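Local structure of Low molecular weight phosphotyrosine protein phosphatase (Vibrio cholerae, 6U1P) at residues Arg40-Pro52 and His66-Gln78. The protein probably acts as a low molecular weight protein tyrosine phosphatase, hydrolysing the phosphate ester of phosphotyrosine. Numbering follows the deposited sequence.
Sequences RSAGTLKTGKTMP and HPMVNPVQQVTQQ
The flat amide of Q73 meets S41 with its NE2 edge: the S41 backbone O lies only 14° out of the amide plane, and NE2 donates to it over 3.0 Å. A42 CB, 4.1 Å from Q73 NE2, and R40 CB, 4.3 Å from it, lie on opposite sides of that plane and flank the NE2 end. OE1 of the same amide bonds a glycerol, probably from the crystallisation liquor. The R40 guanidinium approaches the N70 amide obliquely, the two planes turned 48° apart; NH1 of R40 and ND2 of N70, 3.6 Å apart, are both donors, so this is a contact and not a hydrogen bond. N70 ND2 donates instead to the carboxylate of E23 in helix 18-32, which is also hydrogen-bonded to S41 OG. The third amide, Q74, is carried past G43 O by an extended chain; its NE2 lies 2.5 Å from T44 O, too short to be taken literally, and the detail of that bond is doubtful.

Between these amides the backbones form a single bridge, G43 with Q74. G43 N donates to Q73 O (2.9 Å), in the carbonyl plane, and V75 N returns a bond to G43 O. Strand 37-43 is outermost within this chain in the four-stranded parallel sheet, whose order 2-1-3-4 belongs to the low molecular weight phosphatase fold; residues 73-75 bond to the strand's end, on the side away from strand 6-12. G43 is near C12, the predicted nucleophile.

Beyond the strand, V72 sits inside the curve of the 44-52 loop. Its backbone N bonds T50 O, approaching from above the carbonyl plane. CG1, anti to the backbone N (chi1 174°), meets T47 CG2 at 3.5 Å, while CG2 faces M51 C. M51 brings CE to 3.6 Å from P71 CA and SD to V69 CG2; P52 CG approaches V69 CB, and V69 also touches L57 of helix 54-62.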
loop_
_atom_site.group_PDB
_atom_site.type_symbol
_atom_site.label_atom_id
_atom_site.label_comp_id
_atom_site.label_asym_id
_atom_site.label_seq_id
_atom_site.Cartn_x
_atom_site.Cartn_y
_atom_site.Cartn_z
ATOM N N ARG B 40 -10.767 -13.530 -17.730
ATOM C CA ARG B 40 -9.404 -13.029 -17.598
ATOM C C ARG B 40 -9.465 -11.559 -17.207
ATOM O O ARG B 40 -10.540 -10.951 -17.110
ATOM C CB ARG B 40 -8.561 -13.138 -18.878
ATOM C CG ARG B 40 -8.527 -14.488 -19.519
ATOM C CD ARG B 40 -7.955 -15.542 -18.592
ATOM N NE ARG B 40 -8.946 -16.602 -18.459
ATOM C CZ ARG B 40 -8.709 -17.837 -18.025
ATOM N NH1 ARG B 40 -7.497 -18.207 -17.640
ATOM N NH2 ARG B 40 -9.713 -18.698 -17.970
ATOM N N SER B 41 -8.287 -10.993 -16.995
ATOM C CA SER B 41 -8.139 -9.611 -16.593
ATOM C C SER B 41 -6.970 -9.001 -17.355
ATOM O O SER B 41 -6.099 -9.706 -17.873
ATOM C CB SER B 41 -7.917 -9.480 -15.082
ATOM O OG SER B 41 -6.680 -10.041 -14.718
ATOM N N ALA B 42 -6.964 -7.671 -17.420
ATOM C CA ALA B 42 -5.938 -6.938 -18.152
ATOM C C ALA B 42 -5.951 -5.488 -17.685
ATOM O O ALA B 42 -6.924 -5.018 -17.085
ATOM C CB ALA B 42 -6.150 -7.026 -19.672
ATOM N N GLY B 43 -4.869 -4.777 -17.990
ATOM C CA GLY B 43 -4.735 -3.372 -17.641
ATOM C C GLY B 43 -4.707 -2.520 -18.897
ATOM O O GLY B 43 -4.359 -2.999 -19.981
ATOM N N THR B 44 -5.141 -1.263 -18.769
ATOM C CA THR B 44 -5.042 -0.370 -19.915
ATOM C C THR B 44 -3.598 0.054 -20.169
ATOM O O THR B 44 -3.234 0.322 -21.316
ATOM C CB THR B 44 -5.956 0.856 -19.736
ATOM O OG1 THR B 44 -5.719 1.484 -18.471
ATOM C CG2 THR B 44 -7.436 0.465 -19.837
ATOM N N LEU B 45 -2.757 0.099 -19.138
ATOM C CA LEU B 45 -1.417 0.665 -19.256
ATOM C C LEU B 45 -0.354 -0.410 -19.061
ATOM O O LEU B 45 -0.468 -1.248 -18.162
ATOM C CB LEU B 45 -1.240 1.819 -18.269
ATOM C CG LEU B 45 -0.007 2.724 -18.325
ATOM C CD1 LEU B 45 1.219 2.155 -17.611
ATOM C CD2 LEU B 45 0.331 3.000 -19.797
ATOM N N LYS B 46 0.660 -0.398 -19.929
ATOM C CA LYS B 46 1.799 -1.308 -19.850
ATOM C C LYS B 46 2.593 -1.039 -18.580
ATOM O O LYS B 46 3.317 -0.043 -18.489
ATOM C CB LYS B 46 2.701 -1.145 -21.087
ATOM C CG LYS B 46 4.049 -1.860 -21.028
ATOM C CD LYS B 46 5.179 -0.932 -21.498
ATOM C CE LYS B 46 6.396 -1.715 -21.991
ATOM N NZ LYS B 46 7.673 -0.925 -22.076
ATOM N N THR B 47 2.520 -1.948 -17.618
ATOM C CA THR B 47 3.354 -1.853 -16.431
ATOM C C THR B 47 4.574 -2.748 -16.592
ATOM O O THR B 47 4.647 -3.587 -17.491
ATOM C CB THR B 47 2.570 -2.266 -15.178
ATOM O OG1 THR B 47 3.384 -2.079 -14.014
ATOM C CG2 THR B 47 2.169 -3.732 -15.255
ATOM N N GLY B 48 5.553 -2.535 -15.729
ATOM C CA GLY B 48 6.701 -3.401 -15.833
ATOM C C GLY B 48 6.551 -4.706 -15.095
ATOM O O GLY B 48 7.426 -5.574 -15.181
ATOM N N LYS B 49 5.432 -4.883 -14.400
ATOM C CA LYS B 49 5.306 -5.957 -13.433
ATOM C C LYS B 49 4.912 -7.260 -14.119
ATOM O O LYS B 49 4.308 -7.277 -15.197
ATOM C CB LYS B 49 4.279 -5.590 -12.360
ATOM C CG LYS B 49 4.855 -4.864 -11.155
ATOM C CD LYS B 49 4.931 -5.789 -9.937
ATOM C CE LYS B 49 3.619 -5.785 -9.139
ATOM N NZ LYS B 49 3.592 -6.814 -8.052
ATOM N N THR B 50 5.250 -8.363 -13.463
ATOM C CA THR B 50 4.955 -9.698 -13.966
ATOM C C THR B 50 3.720 -10.307 -13.315
ATOM O O THR B 50 2.880 -10.882 -14.014
ATOM C CB THR B 50 6.158 -10.627 -13.744
ATOM O OG1 THR B 50 7.284 -10.143 -14.490
ATOM C CG2 THR B 50 5.832 -12.065 -14.155
ATOM N N MET B 51 3.565 -10.136 -11.999
ATOM C CA MET B 51 2.544 -10.697 -11.130
ATOM C C MET B 51 1.742 -9.581 -10.478
ATOM O O MET B 51 2.248 -8.472 -10.308
ATOM C CB MET B 51 3.162 -11.555 -10.011
ATOM C CG MET B 51 3.687 -12.914 -10.427
ATOM S SD MET B 51 2.363 -13.999 -10.988
ATOM C CE MET B 51 2.760 -14.049 -12.732
ATOM N N PRO B 52 0.512 -9.857 -10.071
ATOM C CA PRO B 52 -0.298 -8.849 -9.369
ATOM C C PRO B 52 0.284 -8.493 -8.005
ATOM O O PRO B 52 1.201 -9.135 -7.501
ATOM C CB PRO B 52 -1.658 -9.535 -9.220
ATOM C CG PRO B 52 -1.692 -10.554 -10.301
ATOM C CD PRO B 52 -0.274 -11.046 -10.441
ATOM N N HIS B 66 -8.605 -18.508 -3.121
ATOM C CA HIS B 66 -7.276 -19.012 -3.422
ATOM C C HIS B 66 -6.711 -18.248 -4.611
ATOM O O HIS B 66 -7.163 -18.466 -5.743
ATOM C CB HIS B 66 -7.315 -20.501 -3.727
ATOM C CG HIS B 66 -5.968 -21.078 -4.024
ATOM N ND1 HIS B 66 -4.978 -21.178 -3.068
ATOM C CD2 HIS B 66 -5.434 -21.553 -5.175
ATOM C CE1 HIS B 66 -3.894 -21.698 -3.616
ATOM N NE2 HIS B 66 -4.145 -21.936 -4.893
ATOM N N PRO B 67 -5.744 -17.366 -4.417
ATOM C CA PRO B 67 -5.255 -16.546 -5.538
ATOM C C PRO B 67 -4.239 -17.293 -6.403
ATOM O O PRO B 67 -3.017 -17.123 -6.311
ATOM C CB PRO B 67 -4.611 -15.354 -4.826
ATOM C CG PRO B 67 -4.121 -15.917 -3.515
ATOM C CD PRO B 67 -4.983 -17.131 -3.180
ATOM N N MET B 68 -4.733 -18.117 -7.330
ATOM C CA MET B 68 -3.862 -18.673 -8.360
ATOM C C MET B 68 -4.018 -17.773 -9.573
ATOM O O MET B 68 -5.123 -17.608 -10.070
ATOM C CB MET B 68 -4.201 -20.117 -8.703
ATOM C CG MET B 68 -3.629 -20.543 -10.012
ATOM S SD MET B 68 -3.531 -22.319 -10.149
ATOM C CE MET B 68 -5.248 -22.756 -10.231
ATOM N N VAL B 69 -2.931 -17.146 -10.011
ATOM C CA VAL B 69 -3.015 -15.876 -10.729
ATOM C C VAL B 69 -2.303 -15.963 -12.069
ATOM O O VAL B 69 -1.212 -16.540 -12.189
ATOM C CB VAL B 69 -2.450 -14.691 -9.918
ATOM C CG1 VAL B 69 -3.486 -14.222 -8.965
ATOM C CG2 VAL B 69 -1.165 -15.074 -9.175
ATOM N N ASN B 70 -2.931 -15.383 -13.070
ATOM C CA ASN B 70 -2.275 -15.213 -14.346
ATOM C C ASN B 70 -1.290 -14.045 -14.325
ATOM O O ASN B 70 -1.410 -13.130 -13.508
ATOM C CB ASN B 70 -3.320 -15.020 -15.425
ATOM C CG ASN B 70 -4.006 -16.328 -15.766
ATOM O OD1 ASN B 70 -3.370 -17.237 -16.292
ATOM N ND2 ASN B 70 -5.279 -16.459 -15.395
ATOM N N PRO B 71 -0.287 -14.086 -15.194
ATOM C CA PRO B 71 0.601 -12.934 -15.357
ATOM C C PRO B 71 -0.186 -11.694 -15.737
ATOM O O PRO B 71 -1.246 -11.771 -16.357
ATOM C CB PRO B 71 1.534 -13.360 -16.499
ATOM C CG PRO B 71 1.473 -14.860 -16.515
ATOM C CD PRO B 71 0.070 -15.193 -16.096
ATOM N N VAL B 72 0.336 -10.549 -15.293
ATOM C CA VAL B 72 -0.149 -9.243 -15.720
ATOM C C VAL B 72 -0.133 -9.140 -17.245
ATOM O O VAL B 72 0.845 -9.527 -17.898
ATOM C CB VAL B 72 0.737 -8.150 -15.087
ATOM C CG1 VAL B 72 0.365 -6.754 -15.636
ATOM C CG2 VAL B 72 0.663 -8.207 -13.559
ATOM N N GLN B 73 -1.188 -8.552 -17.817
ATOM C CA GLN B 73 -1.169 -8.304 -19.254
ATOM C C GLN B 73 -1.955 -7.044 -19.592
ATOM O O GLN B 73 -2.923 -6.690 -18.910
ATOM C CB GLN B 73 -1.734 -9.497 -20.039
ATOM C CG GLN B 73 -3.064 -9.960 -19.516
ATOM C CD GLN B 73 -3.767 -10.927 -20.457
ATOM O OE1 GLN B 73 -3.125 -11.612 -21.265
ATOM N NE2 GLN B 73 -5.100 -10.981 -20.363
ATOM N N GLN B 74 -1.545 -6.386 -20.666
ATOM C CA GLN B 74 -2.276 -5.233 -21.162
ATOM C C GLN B 74 -3.337 -5.674 -22.170
ATOM O O GLN B 74 -3.189 -6.685 -22.863
ATOM C CB GLN B 74 -1.339 -4.211 -21.795
ATOM C CG GLN B 74 -2.047 -2.918 -22.206
ATOM C CD GLN B 74 -1.114 -1.904 -22.865
ATOM O OE1 GLN B 74 -0.226 -2.271 -23.625
ATOM N NE2 GLN B 74 -1.327 -0.622 -22.576
ATOM N N VAL B 75 -4.432 -4.912 -22.221
ATOM C CA VAL B 75 -5.484 -5.186 -23.191
ATOM C C VAL B 75 -4.933 -5.048 -24.612
ATOM O O VAL B 75 -4.020 -4.254 -24.882
ATOM C CB VAL B 75 -6.684 -4.248 -22.972
ATOM C CG1 VAL B 75 -6.310 -2.807 -23.273
ATOM C CG2 VAL B 75 -7.857 -4.675 -23.836
ATOM N N THR B 76 -5.465 -5.873 -25.516
ATOM C CA THR B 76 -5.097 -5.914 -26.923
ATOM C C THR B 76 -6.331 -5.693 -27.795
ATOM O O THR B 76 -7.468 -5.639 -27.312
ATOM C CB THR B 76 -4.455 -7.252 -27.283
ATOM O OG1 THR B 76 -5.478 -8.252 -27.348
ATOM C CG2 THR B 76 -3.431 -7.650 -26.229
ATOM N N GLN B 77 -6.098 -5.568 -29.108
ATOM C CA GLN B 77 -7.218 -5.402 -30.031
ATOM C C GLN B 77 -8.039 -6.682 -30.145
ATOM O O GLN B 77 -9.276 -6.631 -30.191
ATOM C CB GLN B 77 -6.704 -4.956 -31.400
ATOM C CG GLN B 77 -6.477 -3.459 -31.509
ATOM C CD GLN B 77 -7.738 -2.672 -31.199
ATOM O OE1 GLN B 77 -8.830 -3.023 -31.658
ATOM N NE2 GLN B 77 -7.599 -1.611 -30.410
ATOM N N GLN B 78 -7.369 -7.841 -30.141
ATOM C CA GLN B 78 -8.070 -9.122 -30.191
ATOM C C GLN B 78 -9.001 -9.318 -29.001
ATOM O O GLN B 78 -9.988 -10.059 -29.101
ATOM C CB GLN B 78 -7.066 -10.270 -30.265
ATOM C CG GLN B 78 -7.641 -11.547 -30.856
ATOM C CD GLN B 78 -8.018 -11.395 -32.316
ATOM O OE1 GLN B 78 -7.662 -10.415 -32.963
ATOM N NE2 GLN B 78 -8.747 -12.370 -32.843
#